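Local coordinates for putative oxidoreductase (Magnetospirillum magnetotacticum, PDB 3C1A), which is probably an NAD(P)-dependent oxidoreductase of the Gfo/Idh/MocA family, pairing a Rossmann-fold nucleotide-binding domain with a mixed beta-sheet domain, at residues L169-L181 with L303-S315. Numbering follows the deposited sequence. Where two conformers were deposited one is given.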
loop_
_atom_site.group_PDB
_atom_site.type_symbol
_atom_site.label_atom_id
_atom_site.label_comp_id
_atom_site.label_asym_id
_atom_site.label_seq_id
_atom_site.Cartn_x
_atom_site.Cartn_y
_atom_site.Cartn_z
ATOM N N LEU A 169 5.487 -1.094 -12.339
ATOM C CA LEU A 169 6.093 0.098 -11.690
ATOM C C LEU A 169 5.063 0.719 -10.730
ATOM O O LEU A 169 5.372 1.043 -9.586
ATOM C CB LEU A 169 6.547 1.131 -12.746
ATOM C CG LEU A 169 7.422 2.327 -12.326
ATOM C CD1 LEU A 169 8.616 2.527 -13.313
ATOM C CD2 LEU A 169 6.614 3.608 -12.166
ATOM N N TRP A 170 3.826 0.843 -11.193
ATOM C CA TRP A 170 2.776 1.490 -10.411
ATOM C C TRP A 170 2.267 0.567 -9.352
ATOM O O TRP A 170 2.217 0.942 -8.187
ATOM C CB TRP A 170 1.625 1.922 -11.300
ATOM C CG TRP A 170 1.994 3.160 -12.054
ATOM C CD1 TRP A 170 2.747 3.239 -13.180
ATOM C CD2 TRP A 170 1.692 4.497 -11.668
ATOM N NE1 TRP A 170 2.906 4.549 -13.551
ATOM C CE2 TRP A 170 2.271 5.350 -12.636
ATOM C CE3 TRP A 170 0.983 5.060 -10.610
ATOM C CZ2 TRP A 170 2.146 6.731 -12.579
ATOM C CZ3 TRP A 170 0.872 6.435 -10.547
ATOM C CH2 TRP A 170 1.441 7.250 -11.526
ATOM N N ASP A 171 1.869 -0.616 -9.773
ATOM C CA ASP A 171 1.231 -1.593 -8.898
ATOM C C ASP A 171 2.177 -2.041 -7.776
ATOM O O ASP A 171 1.885 -1.826 -6.607
ATOM C CB ASP A 171 0.724 -2.749 -9.762
ATOM C CG ASP A 171 -0.039 -3.810 -8.999
ATOM O OD1 ASP A 171 -0.447 -3.620 -7.827
ATOM O OD2 ASP A 171 -0.245 -4.876 -9.616
ATOM N N TRP A 172 3.313 -2.640 -8.120
ATOM C CA TRP A 172 4.285 -3.036 -7.098
ATOM C C TRP A 172 5.039 -1.839 -6.566
ATOM O O TRP A 172 5.331 -1.777 -5.409
ATOM C CB TRP A 172 5.301 -4.041 -7.649
ATOM C CG TRP A 172 4.731 -5.318 -8.201
ATOM C CD1 TRP A 172 3.425 -5.578 -8.553
ATOM C CD2 TRP A 172 5.469 -6.511 -8.514
ATOM N NE1 TRP A 172 3.316 -6.869 -9.039
ATOM C CE2 TRP A 172 4.551 -7.456 -9.030
ATOM C CE3 TRP A 172 6.804 -6.881 -8.383
ATOM C CZ2 TRP A 172 4.940 -8.734 -9.416
ATOM C CZ3 TRP A 172 7.180 -8.136 -8.782
ATOM C CH2 TRP A 172 6.264 -9.037 -9.313
ATOM N N GLY A 173 5.359 -0.870 -7.422
ATOM C CA GLY A 173 6.155 0.284 -6.986
ATOM C C GLY A 173 5.511 1.146 -5.908
ATOM O O GLY A 173 6.197 1.613 -5.000
ATOM N N ALA A 174 4.193 1.343 -5.980
ATOM C CA ALA A 174 3.490 2.128 -4.973
ATOM C C ALA A 174 3.695 1.477 -3.589
ATOM O O ALA A 174 3.819 2.144 -2.569
ATOM C CB ALA A 174 1.962 2.275 -5.333
ATOM N N HIS A 175 3.808 0.177 -3.568
ATOM C CA HIS A 175 3.976 -0.526 -2.279
ATOM C C HIS A 175 5.341 -0.129 -1.619
ATOM O O HIS A 175 5.418 0.220 -0.426
ATOM C CB HIS A 175 3.867 -2.005 -2.530
ATOM C CG HIS A 175 3.988 -2.829 -1.299
ATOM N ND1 HIS A 175 3.079 -2.756 -0.269
ATOM C CD2 HIS A 175 4.927 -3.732 -0.919
ATOM C CE1 HIS A 175 3.447 -3.593 0.694
ATOM N NE2 HIS A 175 4.572 -4.189 0.329
ATOM N N ASP A 176 6.401 -0.103 -2.424
ATOM C CA ASP A 176 7.744 0.217 -1.920
ATOM C C ASP A 176 8.035 1.726 -1.903
ATOM O O ASP A 176 8.772 2.177 -1.060
ATOM C CB ASP A 176 8.805 -0.589 -2.693
ATOM C CG ASP A 176 8.574 -2.100 -2.588
ATOM O OD1 ASP A 176 8.136 -2.564 -1.516
ATOM O OD2 ASP A 176 8.784 -2.829 -3.573
ATOM N N VAL A 177 7.478 2.508 -2.813
ATOM C CA VAL A 177 7.670 3.940 -2.731
ATOM C C VAL A 177 7.067 4.533 -1.430
ATOM O O VAL A 177 7.718 5.362 -0.745
ATOM C CB VAL A 177 7.173 4.668 -4.003
ATOM C CG1 VAL A 177 7.231 6.137 -3.783
ATOM C CG2 VAL A 177 7.984 4.203 -5.187
ATOM N N SER A 178 5.889 4.025 -1.025
ATOM C CA SER A 178 5.242 4.433 0.230
ATOM C C SER A 178 6.154 4.206 1.434
ATOM O O SER A 178 6.216 5.036 2.351
ATOM C CB SER A 178 3.900 3.695 0.438
ATOM O OG SER A 178 4.044 2.293 0.472
HETATM N N MSE A 179 6.856 3.081 1.418
HETATM C CA MSE A 179 7.749 2.699 2.503
HETATM C C MSE A 179 8.951 3.663 2.568
HETATM O O MSE A 179 9.269 4.205 3.637
HETATM C CB MSE A 179 8.171 1.245 2.313
HETATM C CG MSE A 179 9.121 0.717 3.343
HETATM SE SE MSE A 179 10.992 1.060 2.910
HETATM C CE MSE A 179 11.177 -0.153 1.473
ATOM N N VAL A 180 9.562 3.939 1.419
ATOM C CA VAL A 180 10.707 4.849 1.357
ATOM C C VAL A 180 10.356 6.287 1.794
ATOM O O VAL A 180 11.013 6.844 2.670
ATOM C CB VAL A 180 11.381 4.798 -0.011
ATOM C CG1 VAL A 180 12.539 5.759 -0.067
ATOM C CG2 VAL A 180 11.933 3.368 -0.297
ATOM N N LEU A 181 9.292 6.854 1.237
ATOM C CA LEU A 181 8.785 8.164 1.678
ATOM C C LEU A 181 8.387 8.208 3.155
ATOM O O LEU A 181 8.659 9.209 3.843
ATOM C CB LEU A 181 7.636 8.645 0.811
ATOM C CG LEU A 181 7.797 8.779 -0.714
ATOM C CD1 LEU A 181 6.519 9.357 -1.393
ATOM C CD2 LEU A 181 8.995 9.612 -1.112
ATOM N N LEU A 303 0.206 11.245 1.547
ATOM C CA LEU A 303 1.241 10.300 1.193
ATOM C C LEU A 303 0.922 9.573 -0.104
ATOM O O LEU A 303 1.815 9.390 -0.908
ATOM C CB LEU A 303 1.477 9.293 2.314
ATOM C CG LEU A 303 2.638 8.303 2.150
ATOM C CD1 LEU A 303 3.967 8.996 2.002
ATOM C CD2 LEU A 303 2.699 7.315 3.340
ATOM N N GLY A 304 -0.339 9.182 -0.313
ATOM C CA GLY A 304 -0.759 8.550 -1.574
ATOM C C GLY A 304 -0.500 9.472 -2.750
ATOM O O GLY A 304 -0.032 9.038 -3.820
ATOM N N LEU A 305 -0.778 10.752 -2.548
ATOM C CA LEU A 305 -0.513 11.731 -3.605
ATOM C C LEU A 305 0.999 11.824 -3.928
ATOM O O LEU A 305 1.411 11.856 -5.112
ATOM C CB LEU A 305 -1.117 13.084 -3.233
ATOM C CG LEU A 305 -0.701 14.325 -4.043
ATOM C CD1 LEU A 305 -0.948 14.184 -5.540
ATOM C CD2 LEU A 305 -1.471 15.484 -3.510
ATOM N N ARG A 306 1.814 11.870 -2.891
ATOM C CA ARG A 306 3.264 12.011 -3.063
ATOM C C ARG A 306 3.844 10.765 -3.753
ATOM O O ARG A 306 4.766 10.887 -4.549
ATOM C CB ARG A 306 3.943 12.244 -1.719
ATOM C CG ARG A 306 3.563 13.557 -1.060
ATOM C CD ARG A 306 3.923 13.553 0.428
ATOM N NE ARG A 306 5.316 13.197 0.625
ATOM C CZ ARG A 306 5.824 12.613 1.703
ATOM N NH1 ARG A 306 5.069 12.385 2.762
ATOM N NH2 ARG A 306 7.117 12.319 1.748
ATOM N N VAL A 307 3.310 9.582 -3.416
ATOM C CA VAL A 307 3.688 8.299 -4.083
ATOM C C VAL A 307 3.354 8.364 -5.572
ATOM O O VAL A 307 4.159 7.913 -6.394
ATOM C CB VAL A 307 2.938 7.111 -3.519
ATOM C CG1 VAL A 307 3.132 5.875 -4.386
ATOM C CG2 VAL A 307 3.333 6.860 -1.982
ATOM N N VAL A 308 2.149 8.856 -5.895
ATOM C CA VAL A 308 1.733 9.034 -7.302
ATOM C C VAL A 308 2.662 9.982 -8.052
ATOM O O VAL A 308 2.979 9.779 -9.257
ATOM C CB VAL A 308 0.257 9.507 -7.439
ATOM C CG1 VAL A 308 -0.068 9.993 -8.887
ATOM C CG2 VAL A 308 -0.726 8.402 -7.096
ATOM N N ARG A 309 3.131 11.006 -7.359
ATOM C CA ARG A 309 4.051 11.972 -7.991
ATOM C C ARG A 309 5.365 11.306 -8.377
ATOM O O ARG A 309 5.855 11.458 -9.479
ATOM C CB ARG A 309 4.307 13.180 -7.084
ATOM C CG ARG A 309 5.240 14.193 -7.756
ATOM C CD ARG A 309 5.437 15.461 -6.965
ATOM N NE ARG A 309 4.192 16.188 -6.789
ATOM C CZ ARG A 309 3.531 16.278 -5.642
ATOM N NH1 ARG A 309 3.984 15.684 -4.546
ATOM N NH2 ARG A 309 2.406 16.972 -5.586
ATOM N N VAL A 310 5.911 10.509 -7.480
ATOM C CA VAL A 310 7.174 9.847 -7.721
ATOM C C VAL A 310 7.004 8.792 -8.827
ATOM O O VAL A 310 7.879 8.615 -9.664
ATOM C CB VAL A 310 7.681 9.123 -6.436
ATOM C CG1 VAL A 310 8.887 8.244 -6.750
ATOM C CG2 VAL A 310 7.995 10.096 -5.320
ATOM N N LEU A 311 5.896 8.047 -8.802
ATOM C CA LEU A 311 5.723 6.988 -9.784
ATOM C C LEU A 311 5.657 7.571 -11.186
ATOM O O LEU A 311 6.265 7.023 -12.118
ATOM C CB LEU A 311 4.492 6.170 -9.476
ATOM C CG LEU A 311 4.655 5.309 -8.231
ATOM C CD1 LEU A 311 3.354 4.660 -7.948
ATOM C CD2 LEU A 311 5.782 4.301 -8.490
ATOM N N GLY A 312 4.945 8.687 -11.328
ATOM C CA GLY A 312 4.886 9.408 -12.599
ATOM C C GLY A 312 6.235 9.933 -13.073
ATOM O O GLY A 312 6.504 9.918 -14.280
ATOM N N ALA A 313 7.086 10.365 -12.134
ATOM C CA ALA A 313 8.485 10.752 -12.436
ATOM C C ALA A 313 9.382 9.595 -12.931
ATOM O O ALA A 313 10.410 9.839 -13.538
ATOM C CB ALA A 313 9.128 11.413 -11.216
ATOM N N CYS A 314 9.002 8.354 -12.641
ATOM C CA CYS A 314 9.757 7.165 -13.055
ATOM C C CYS A 314 9.196 6.539 -14.322
ATOM O O CYS A 314 9.820 5.664 -14.911
ATOM C CB CYS A 314 9.697 6.114 -11.952
ATOM S SG CYS A 314 10.521 6.563 -10.441
ATOM N N SER A 315 7.999 6.951 -14.721
ATOM C CA SER A 315 7.337 6.374 -15.884
ATOM C C SER A 315 7.910 6.977 -17.148
ATOM O O SER A 315 7.553 6.554 -18.259
ATOM C CB SER A 315 5.832 6.661 -15.850
ATOM O OG SER A 315 5.256 6.275 -14.621
ATOM O OXT SER A 315 8.712 7.916 -17.066
HETATM O O HOH W 1 7.164 11.109 4.638
#
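Leu181, Val307 and Leu311 are the interlocking knobs where helix 169-181 crosses the C-terminal helix 303-314, the axes 9.4 Å apart at 117°. Leu181 enters the hole formed by Leu303, Arg306, Val307 and Val310, its CB 3.9 Å from Leu303 CD1. Val307 answers from the other helix, seated among Ala174, Val177, Ser178 and Leu181: CG1 lies 3.8 Å from Ala174 CA, while CG2 rests on Ser178, one turn further along. Leu311 fills the hole among Trp170, Gly173, Ala174 and Val177, and its side chain runs past that of Leu169 in the opposite direction, Leu311 CD2 to Leu169 CD2 3.8 Å. Val177 CG1 meets Val310 CG1 obliquely.

The aromatic contact is a CH-pi interaction. Leu311 CB stands 3.6 Å from the centroid of the six-membered ring of Trp170, 4° off its normal, and CD1 of the same leucine touches CE3. Although the Trp170 CB does not point at the other helix, chi1 of -77° sets CG beside the backbone N, and the indole reaches across to Val308 and Gly312.

Polar links lie at the two ends. Trp170 NE1 gives a weak, bent hydrogen bond to OG of the C-terminal residue Ser315, 3.1 Å away. That hydroxyl donates in turn to Leu311 O, approaching above the carbonyl plane, while Cys314 N bonds the same oxygen from the opposite face. At the other end, a water donates to Leu181 O and accepts from Arg306 NH1, lying in the guanidinium plane; Arg306 NE forms a salt bridge with Asp187.

Beyond the pair, Val177 reaches Ile222 of strand 218-225 and Val310 reaches Thr191 of strand 190-201. The chemistry implies a C-terminal helix held against the mixed-sheet domain chiefly by interlocking aliphatic side chains, with the side-chain polar links between the two helices lying near Ser315 and near Arg306.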